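PDB 1XKL: salicylic acid-binding protein 2, which hydrolyses methyl salicylate to salicylate and methanol, a step in the signalling that activates systemic acquired resistance in tobacco. Local coordinates for residues Lys74-Leu87 with Gln96-Pro109. Residues are numbered along the deposited sequence; the frame is centred on the assembly and turned at random.
Sequences KVILVGHSLGGMNL and QKIYAAVFLAAFMP. With STH (2-amino-4H-1,3-benzoxathiin-4-ol), chain E.
Strands 75-80 and 98-104 are parallel neighbours in the central sheet of the alpha/beta hydrolase fold, joined by helix 83-93 in a beta-alpha-beta unit. The first strand ends at the nucleophile elbow, the Gly-x-Ser-x-Gly turn that carries Ser81. Leu77 and Gly79 use both N-H and C=O across the pair, and Gly79 N meets Val102 O at 2.8 Å in a nearly straight bond. Gly84 of the helix packs its bare backbone against residues 96-109, its CA 3.3 Å from Phe107 O. The Phe103 ring lies between Leu87 CD2 over one face and Met108 CG over the other, while Gly84 O sits at its edge. At the elbow, Ser81 O is gripped from opposite faces of its carbonyl plane by Gly84 N and Phe107 N, which fixes the turn to both the helix and the loop beyond strand 98-104. Ser81 has a strained backbone (phi 52°, psi -124°). Its OG is bonded covalently to STH C7 and hydrogen-bonded to NE2 of His238; Asp210 completes the charge relay. Phe107 lines the same pocket, with STH O8 in the plane of its ring, 3.5 Å from CE1. At the far end, the Lys74 chain crosses Tyr99 at about a right angle. Lys74 CB stands over the face of the Tyr99 ring, offset toward the rim, 3.6 Å from the centroid, in a CH-pi contact. A water links the two residues, accepting from Lys74 N at 3.1 Å and lying 3.2 Å from Tyr99 OH.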
ATOM      1  N   LYS A  74      39.362 -29.709 -10.107  1.00 33.72           N
ATOM      2  CA  LYS A  74      38.424 -30.289  -9.160  1.00 29.70           C
ATOM      3  C   LYS A  74      38.066 -29.278  -8.074  1.00 27.97           C
ATOM      4  O   LYS A  74      38.772 -28.289  -7.881  1.00 26.27           O
ATOM      5  CB  LYS A  74      39.031 -31.555  -8.550  1.00 28.01           C
ATOM      6  CG  LYS A  74      39.429 -32.590  -9.602  1.00 27.78           C
ATOM      7  CD  LYS A  74      40.157 -33.780  -8.998  1.00 28.49           C
ATOM      8  CE  LYS A  74      39.243 -34.599  -8.093  1.00 28.58           C
ATOM      9  NZ  LYS A  74      39.978 -35.749  -7.466  1.00 25.21           N
ATOM     10  N   VAL A  75      36.963 -29.513  -7.371  1.00 24.11           N
ATOM     11  CA  VAL A  75      36.547 -28.594  -6.323  1.00 21.91           C
ATOM     12  C   VAL A  75      36.176 -29.311  -5.036  1.00 21.29           C
ATOM     13  O   VAL A  75      36.121 -30.537  -4.980  1.00 21.52           O
ATOM     14  CB  VAL A  75      35.319 -27.755  -6.754  1.00 23.01           C
ATOM     15  CG1 VAL A  75      35.561 -27.118  -8.104  1.00 20.37           C
ATOM     16  CG2 VAL A  75      34.075 -28.631  -6.780  1.00 21.30           C
ATOM     17  N   ILE A  76      35.930 -28.522  -3.998  1.00 19.43           N
ATOM     18  CA  ILE A  76      35.523 -29.032  -2.704  1.00 17.76           C
ATOM     19  C   ILE A  76      34.155 -28.417  -2.460  1.00 16.45           C
ATOM     20  O   ILE A  76      34.023 -27.190  -2.346  1.00 15.18           O
ATOM     21  CB  ILE A  76      36.490 -28.579  -1.590  1.00 19.48           C
ATOM     22  CG1 ILE A  76      37.892 -29.119  -1.874  1.00 22.12           C
ATOM     23  CG2 ILE A  76      35.998 -29.066  -0.234  1.00 18.70           C
ATOM     24  CD1 ILE A  76      38.979 -28.471  -1.053  1.00 25.13           C
ATOM     25  N   LEU A  77      33.134 -29.269  -2.405  1.00 14.82           N
ATOM     26  CA  LEU A  77      31.765 -28.810  -2.186  1.00 14.03           C
ATOM     27  C   LEU A  77      31.447 -28.710  -0.707  1.00 16.97           C
ATOM     28  O   LEU A  77      31.740 -29.623   0.072  1.00 19.62           O
ATOM     29  CB  LEU A  77      30.764 -29.762  -2.856  1.00 14.89           C
ATOM     30  CG  LEU A  77      30.624 -29.681  -4.376  1.00 17.69           C
ATOM     31  CD1 LEU A  77      29.690 -30.766  -4.879  1.00 18.24           C
ATOM     32  CD2 LEU A  77      30.066 -28.306  -4.738  1.00 16.40           C
ATOM     33  N   VAL A  78      30.860 -27.590  -0.313  1.00 13.79           N
ATOM     34  CA  VAL A  78      30.480 -27.399   1.072  1.00 12.65           C
ATOM     35  C   VAL A  78      29.008 -27.005   1.068  1.00 13.46           C
ATOM     36  O   VAL A  78      28.634 -25.941   0.571  1.00 12.59           O
ATOM     37  CB  VAL A  78      31.348 -26.315   1.749  1.00 13.11           C
ATOM     38  CG1 VAL A  78      30.970 -26.177   3.225  1.00 11.40           C
ATOM     39  CG2 VAL A  78      32.825 -26.703   1.626  1.00  9.52           C
ATOM     40  N   GLY A  79      28.179 -27.902   1.593  1.00 13.19           N
ATOM     41  CA  GLY A  79      26.753 -27.666   1.639  1.00 13.06           C
ATOM     42  C   GLY A  79      26.252 -27.457   3.046  1.00 13.10           C
ATOM     43  O   GLY A  79      26.536 -28.237   3.955  1.00 15.77           O
ATOM     44  N   HIS A  80      25.491 -26.394   3.230  1.00 13.10           N
ATOM     45  CA  HIS A  80      24.943 -26.069   4.532  1.00 12.85           C
ATOM     46  C   HIS A  80      23.431 -26.279   4.558  1.00 12.75           C
ATOM     47  O   HIS A  80      22.733 -25.920   3.605  1.00 12.57           O
ATOM     48  CB  HIS A  80      25.278 -24.614   4.865  1.00 14.22           C
ATOM     49  CG  HIS A  80      24.586 -24.096   6.089  1.00 13.22           C
ATOM     50  ND1 HIS A  80      23.609 -23.129   6.037  1.00 16.18           N
ATOM     51  CD2 HIS A  80      24.728 -24.422   7.397  1.00 15.69           C
ATOM     52  CE1 HIS A  80      23.173 -22.879   7.263  1.00 15.19           C
ATOM     53  NE2 HIS A  80      23.836 -23.650   8.104  1.00 12.75           N
ATOM     54  N   SER A  81      22.940 -26.862   5.652  1.00 13.75           N
ATOM     55  CA  SER A  81      21.619 -27.093   5.817  1.00 15.32           C
ATOM     56  C   SER A  81      21.003 -27.833   4.603  1.00 13.81           C
ATOM     57  O   SER A  81      21.491 -28.907   4.247  1.00 13.87           O
ATOM     58  CB  SER A  81      20.944 -25.750   6.073  1.00 16.54           C
ATOM     59  OG  SER A  81      19.754 -25.497   6.755  1.00 18.63           O
ATOM     60  N   LEU A  82      19.966 -27.273   3.976  1.00 12.81           N
ATOM     61  CA  LEU A  82      19.311 -27.883   2.818  1.00 12.18           C
ATOM     62  C   LEU A  82      20.280 -27.980   1.648  1.00 13.00           C
ATOM     63  O   LEU A  82      20.026 -28.692   0.679  1.00 13.63           O
ATOM     64  CB  LEU A  82      18.081 -27.054   2.388  1.00 12.64           C
ATOM     65  CG  LEU A  82      17.294 -27.535   1.158  1.00 14.11           C
ATOM     66  CD1 LEU A  82      16.758 -28.936   1.446  1.00 15.20           C
ATOM     67  CD2 LEU A  82      16.134 -26.586   0.828  1.00 15.37           C
ATOM     68  N   GLY A  83      21.399 -27.267   1.755  1.00 13.24           N
ATOM     69  CA  GLY A  83      22.397 -27.267   0.699  1.00 12.60           C
ATOM     70  C   GLY A  83      22.979 -28.639   0.451  1.00 13.30           C
ATOM     71  O   GLY A  83      23.481 -28.924  -0.638  1.00 13.87           O
ATOM     72  N   GLY A  84      22.929 -29.483   1.476  1.00 13.78           N
ATOM     73  CA  GLY A  84      23.428 -30.833   1.345  1.00 11.28           C
ATOM     74  C   GLY A  84      22.658 -31.603   0.291  1.00 12.64           C
ATOM     75  O   GLY A  84      23.206 -32.502  -0.357  1.00 11.87           O
HETATM   76  N   MSE A  85      21.383 -31.264   0.108  1.00 12.93           N
HETATM   77  CA  MSE A  85      20.578 -31.943  -0.907  1.00 13.51           C
HETATM   78  C   MSE A  85      21.036 -31.463  -2.285  1.00 12.19           C
HETATM   79  O   MSE A  85      21.082 -32.249  -3.233  1.00 13.43           O
HETATM   80  CB  MSE A  85      19.085 -31.651  -0.717  1.00 15.65           C
HETATM   81  CG  MSE A  85      18.485 -32.147   0.597  1.00 21.61           C
HETATM   82 SE   MSE A  85      18.623 -34.081   0.841  1.00 34.81          SE
HETATM   83  CE  MSE A  85      17.587 -34.644  -0.701  1.00 22.43           C
ATOM     84  N   ASN A  86      21.380 -30.178  -2.392  1.00 11.67           N
ATOM     85  CA  ASN A  86      21.851 -29.613  -3.660  1.00 10.60           C
ATOM     86  C   ASN A  86      23.171 -30.268  -4.029  1.00 10.78           C
ATOM     87  O   ASN A  86      23.440 -30.556  -5.195  1.00 12.12           O
ATOM     88  CB  ASN A  86      22.068 -28.095  -3.539  1.00 11.24           C
ATOM     89  CG  ASN A  86      20.807 -27.354  -3.175  1.00  7.62           C
ATOM     90  OD1 ASN A  86      20.650 -26.878  -2.051  1.00  9.95           O
ATOM     91  ND2 ASN A  86      19.890 -27.267  -4.119  1.00  9.35           N
ATOM     92  N   LEU A  87      24.003 -30.489  -3.021  1.00 11.41           N
ATOM     93  CA  LEU A  87      25.294 -31.126  -3.231  1.00 13.03           C
ATOM     94  C   LEU A  87      25.130 -32.490  -3.889  1.00 12.90           C
ATOM     95  O   LEU A  87      25.928 -32.877  -4.738  1.00 13.14           O
ATOM     96  CB  LEU A  87      26.008 -31.309  -1.897  1.00 14.52           C
ATOM     97  CG  LEU A  87      27.241 -30.445  -1.656  1.00 15.76           C
ATOM     98  CD1 LEU A  87      26.867 -28.975  -1.691  1.00 14.16           C
ATOM     99  CD2 LEU A  87      27.844 -30.832  -0.321  1.00 13.84           C
ATOM    100  N   GLN A  96      33.533 -37.123 -10.464  1.00 23.14           N
ATOM    101  CA  GLN A  96      34.978 -37.068 -10.634  1.00 25.68           C
ATOM    102  C   GLN A  96      35.603 -35.676 -10.557  1.00 25.87           C
ATOM    103  O   GLN A  96      36.821 -35.530 -10.669  1.00 25.54           O
ATOM    104  CB  GLN A  96      35.376 -37.741 -11.953  1.00 26.24           C
ATOM    105  CG  GLN A  96      35.087 -36.939 -13.216  1.00 29.90           C
ATOM    106  CD  GLN A  96      33.608 -36.861 -13.580  1.00 32.15           C
ATOM    107  OE1 GLN A  96      32.775 -36.447 -12.778  1.00 31.06           O
ATOM    108  NE2 GLN A  96      33.282 -37.254 -14.810  1.00 34.65           N
ATOM    109  N   LYS A  97      34.781 -34.653 -10.361  1.00 25.21           N
ATOM    110  CA  LYS A  97      35.306 -33.300 -10.263  1.00 23.27           C
ATOM    111  C   LYS A  97      35.211 -32.777  -8.839  1.00 23.84           C
ATOM    112  O   LYS A  97      35.288 -31.573  -8.593  1.00 24.81           O
ATOM    113  CB  LYS A  97      34.569 -32.384 -11.245  1.00 24.42           C
ATOM    114  CG  LYS A  97      34.862 -32.768 -12.696  1.00 26.31           C
ATOM    115  CD  LYS A  97      34.515 -31.691 -13.705  1.00 28.09           C
ATOM    116  CE  LYS A  97      33.013 -31.557 -13.902  1.00 28.93           C
ATOM    117  NZ  LYS A  97      32.692 -30.624 -15.030  1.00 28.12           N
ATOM    118  N   ILE A  98      35.076 -33.698  -7.892  1.00 22.33           N
ATOM    119  CA  ILE A  98      34.944 -33.324  -6.492  1.00 22.44           C
ATOM    120  C   ILE A  98      35.898 -34.088  -5.571  1.00 23.68           C
ATOM    121  O   ILE A  98      35.818 -35.306  -5.469  1.00 23.51           O
ATOM    122  CB  ILE A  98      33.499 -33.571  -6.035  1.00 21.43           C
ATOM    123  CG1 ILE A  98      32.542 -32.859  -7.002  1.00 19.38           C
ATOM    124  CG2 ILE A  98      33.308 -33.095  -4.610  1.00 19.86           C
ATOM    125  CD1 ILE A  98      31.104 -33.295  -6.879  1.00 18.62           C
ATOM    126  N   TYR A  99      36.793 -33.371  -4.895  1.00 23.17           N
ATOM    127  CA  TYR A  99      37.734 -34.012  -3.982  1.00 23.43           C
ATOM    128  C   TYR A  99      36.960 -34.619  -2.814  1.00 23.13           C
ATOM    129  O   TYR A  99      37.242 -35.729  -2.364  1.00 21.39           O
ATOM    130  CB  TYR A  99      38.747 -32.997  -3.435  1.00 23.80           C
ATOM    131  CG  TYR A  99      39.736 -32.477  -4.454  1.00 25.81           C
ATOM    132  CD1 TYR A  99      39.761 -31.127  -4.809  1.00 27.67           C
ATOM    133  CD2 TYR A  99      40.665 -33.331  -5.051  1.00 28.41           C
ATOM    134  CE1 TYR A  99      40.692 -30.640  -5.736  1.00 28.58           C
ATOM    135  CE2 TYR A  99      41.598 -32.859  -5.974  1.00 29.28           C
ATOM    136  CZ  TYR A  99      41.607 -31.514  -6.311  1.00 30.33           C
ATOM    137  OH  TYR A  99      42.528 -31.056  -7.227  1.00 33.51           O
ATOM    138  N   ALA A 100      35.973 -33.878  -2.334  1.00 21.48           N
ATOM    139  CA  ALA A 100      35.170 -34.332  -1.223  1.00 21.09           C
ATOM    140  C   ALA A 100      33.963 -33.430  -1.077  1.00 19.67           C
ATOM    141  O   ALA A 100      33.973 -32.281  -1.528  1.00 19.69           O
ATOM    142  CB  ALA A 100      35.991 -34.309   0.058  1.00 22.65           C
ATOM    143  N   ALA A 101      32.927 -33.962  -0.443  1.00 16.65           N
ATOM    144  CA  ALA A 101      31.704 -33.220  -0.209  1.00 16.48           C
ATOM    145  C   ALA A 101      31.572 -33.028   1.291  1.00 16.17           C
ATOM    146  O   ALA A 101      31.601 -33.989   2.055  1.00 17.35           O
ATOM    147  CB  ALA A 101      30.505 -34.002  -0.756  1.00 15.56           C
ATOM    148  N   VAL A 102      31.435 -31.779   1.710  1.00 15.57           N
ATOM    149  CA  VAL A 102      31.317 -31.462   3.123  1.00 14.56           C
ATOM    150  C   VAL A 102      29.890 -31.039   3.456  1.00 15.00           C
ATOM    151  O   VAL A 102      29.332 -30.132   2.824  1.00 16.06           O
ATOM    152  CB  VAL A 102      32.293 -30.319   3.509  1.00 12.96           C
ATOM    153  CG1 VAL A 102      32.255 -30.076   5.008  1.00 10.97           C
ATOM    154  CG2 VAL A 102      33.702 -30.684   3.068  1.00 13.02           C
ATOM    155  N   PHE A 103      29.307 -31.708   4.446  1.00 13.25           N
ATOM    156  CA  PHE A 103      27.952 -31.423   4.885  1.00 14.31           C
ATOM    157  C   PHE A 103      27.978 -30.743   6.242  1.00 13.64           C
ATOM    158  O   PHE A 103      28.186 -31.385   7.270  1.00 14.48           O
ATOM    159  CB  PHE A 103      27.119 -32.722   4.943  1.00 13.18           C
ATOM    160  CG  PHE A 103      26.955 -33.400   3.602  1.00 11.39           C
ATOM    161  CD1 PHE A 103      27.974 -34.187   3.074  1.00 11.60           C
ATOM    162  CD2 PHE A 103      25.796 -33.209   2.848  1.00 11.37           C
ATOM    163  CE1 PHE A 103      27.842 -34.770   1.816  1.00 10.79           C
ATOM    164  CE2 PHE A 103      25.656 -33.787   1.591  1.00  8.71           C
ATOM    165  CZ  PHE A 103      26.678 -34.565   1.073  1.00  7.61           C
ATOM    166  N   LEU A 104      27.784 -29.429   6.230  1.00 14.73           N
ATOM    167  CA  LEU A 104      27.792 -28.636   7.455  1.00 14.78           C
ATOM    168  C   LEU A 104      26.375 -28.560   8.002  1.00 16.06           C
ATOM    169  O   LEU A 104      25.520 -27.890   7.420  1.00 15.52           O
ATOM    170  CB  LEU A 104      28.310 -27.223   7.155  1.00 14.03           C
ATOM    171  CG  LEU A 104      28.242 -26.206   8.286  1.00 13.15           C
ATOM    172  CD1 LEU A 104      29.174 -26.626   9.433  1.00 14.71           C
ATOM    173  CD2 LEU A 104      28.654 -24.838   7.736  1.00 13.38           C
ATOM    174  N   ALA A 105      26.134 -29.253   9.115  1.00 15.43           N
ATOM    175  CA  ALA A 105      24.823 -29.284   9.746  1.00 15.05           C
ATOM    176  C   ALA A 105      23.775 -29.289   8.635  1.00 15.09           C
ATOM    177  O   ALA A 105      22.814 -28.527   8.659  1.00 15.91           O
ATOM    178  CB  ALA A 105      24.643 -28.068  10.641  1.00 14.05           C
ATOM    179  N   ALA A 106      23.992 -30.166   7.667  1.00 13.36           N
ATOM    180  CA  ALA A 106      23.141 -30.296   6.506  1.00 13.56           C
ATOM    181  C   ALA A 106      22.299 -31.561   6.479  1.00 14.24           C
ATOM    182  O   ALA A 106      22.342 -32.400   7.393  1.00 13.94           O
ATOM    183  CB  ALA A 106      24.007 -30.261   5.254  1.00 13.03           C
ATOM    184  N   PHE A 107      21.514 -31.672   5.412  1.00 13.78           N
ATOM    185  CA  PHE A 107      20.701 -32.849   5.174  1.00 16.65           C
ATOM    186  C   PHE A 107      21.558 -33.617   4.189  1.00 16.69           C
ATOM    187  O   PHE A 107      21.870 -33.119   3.109  1.00 18.88           O
ATOM    188  CB  PHE A 107      19.364 -32.483   4.529  1.00 14.44           C
ATOM    189  CG  PHE A 107      18.378 -31.879   5.482  1.00 16.81           C
ATOM    190  CD1 PHE A 107      17.832 -30.623   5.228  1.00 16.47           C
ATOM    191  CD2 PHE A 107      17.983 -32.568   6.629  1.00 16.64           C
ATOM    192  CE1 PHE A 107      16.908 -30.060   6.099  1.00 15.88           C
ATOM    193  CE2 PHE A 107      17.057 -32.015   7.510  1.00 15.78           C
ATOM    194  CZ  PHE A 107      16.515 -30.755   7.246  1.00 18.38           C
HETATM  195  N   MSE A 108      21.960 -34.820   4.574  1.00 16.95           N
HETATM  196  CA  MSE A 108      22.797 -35.657   3.730  1.00 17.65           C
HETATM  197  C   MSE A 108      21.999 -36.870   3.271  1.00 18.74           C
HETATM  198  O   MSE A 108      21.659 -37.734   4.080  1.00 20.65           O
HETATM  199  CB  MSE A 108      24.031 -36.095   4.527  1.00 17.70           C
HETATM  200  CG  MSE A 108      25.043 -36.893   3.739  1.00 20.41           C
HETATM  201 SE   MSE A 108      26.531 -37.344   4.856  1.00 34.57          SE
HETATM  202  CE  MSE A 108      25.572 -38.434   6.144  1.00 21.96           C
ATOM    203  N   PRO A 109      21.699 -36.953   1.967  1.00 20.19           N
ATOM    204  CA  PRO A 109      20.932 -38.054   1.373  1.00 20.70           C
ATOM    205  C   PRO A 109      21.751 -39.323   1.197  1.00 20.18           C
ATOM    206  O   PRO A 109      22.934 -39.362   1.531  1.00 19.71           O
ATOM    207  CB  PRO A 109      20.516 -37.506   0.001  1.00 21.37           C
ATOM    208  CG  PRO A 109      21.090 -36.093  -0.069  1.00 22.47           C
ATOM    209  CD  PRO A 109      22.205 -36.060   0.915  1.00 19.37           C
TER
HETATM  210  C8  STH E 297      16.714 -26.097   5.769  1.00 18.18           C
HETATM  211  O8  STH E 297      16.087 -26.863   4.837  1.00 19.41           O
HETATM  212  C1  STH E 297      16.356 -26.169   7.216  1.00 19.22           C
HETATM  213  C2  STH E 297      17.068 -25.305   8.190  1.00 17.57           C
HETATM  214  C3  STH E 297      16.723 -25.375   9.570  1.00 18.39           C
HETATM  215  C4  STH E 297      15.682 -26.251  10.011  1.00 18.29           C
HETATM  216  C5  STH E 297      14.987 -27.082   9.079  1.00 16.41           C
HETATM  217  C6  STH E 297      15.307 -27.033   7.706  1.00 14.09           C
HETATM  218  C7  STH E 297      18.682 -24.609   6.502  1.00 19.09           C
HETATM  219  O2  STH E 297      18.111 -24.431   7.788  1.00 17.99           O
HETATM  220  N7  STH E 297      19.194 -23.385   6.094  1.00 18.77           N
HETATM  221  S7  STH E 297      17.741 -25.236   5.351  1.00 25.17           S
HETATM  222  O   HOH W   1      41.904 -28.403  -8.899  1.00 39.70           O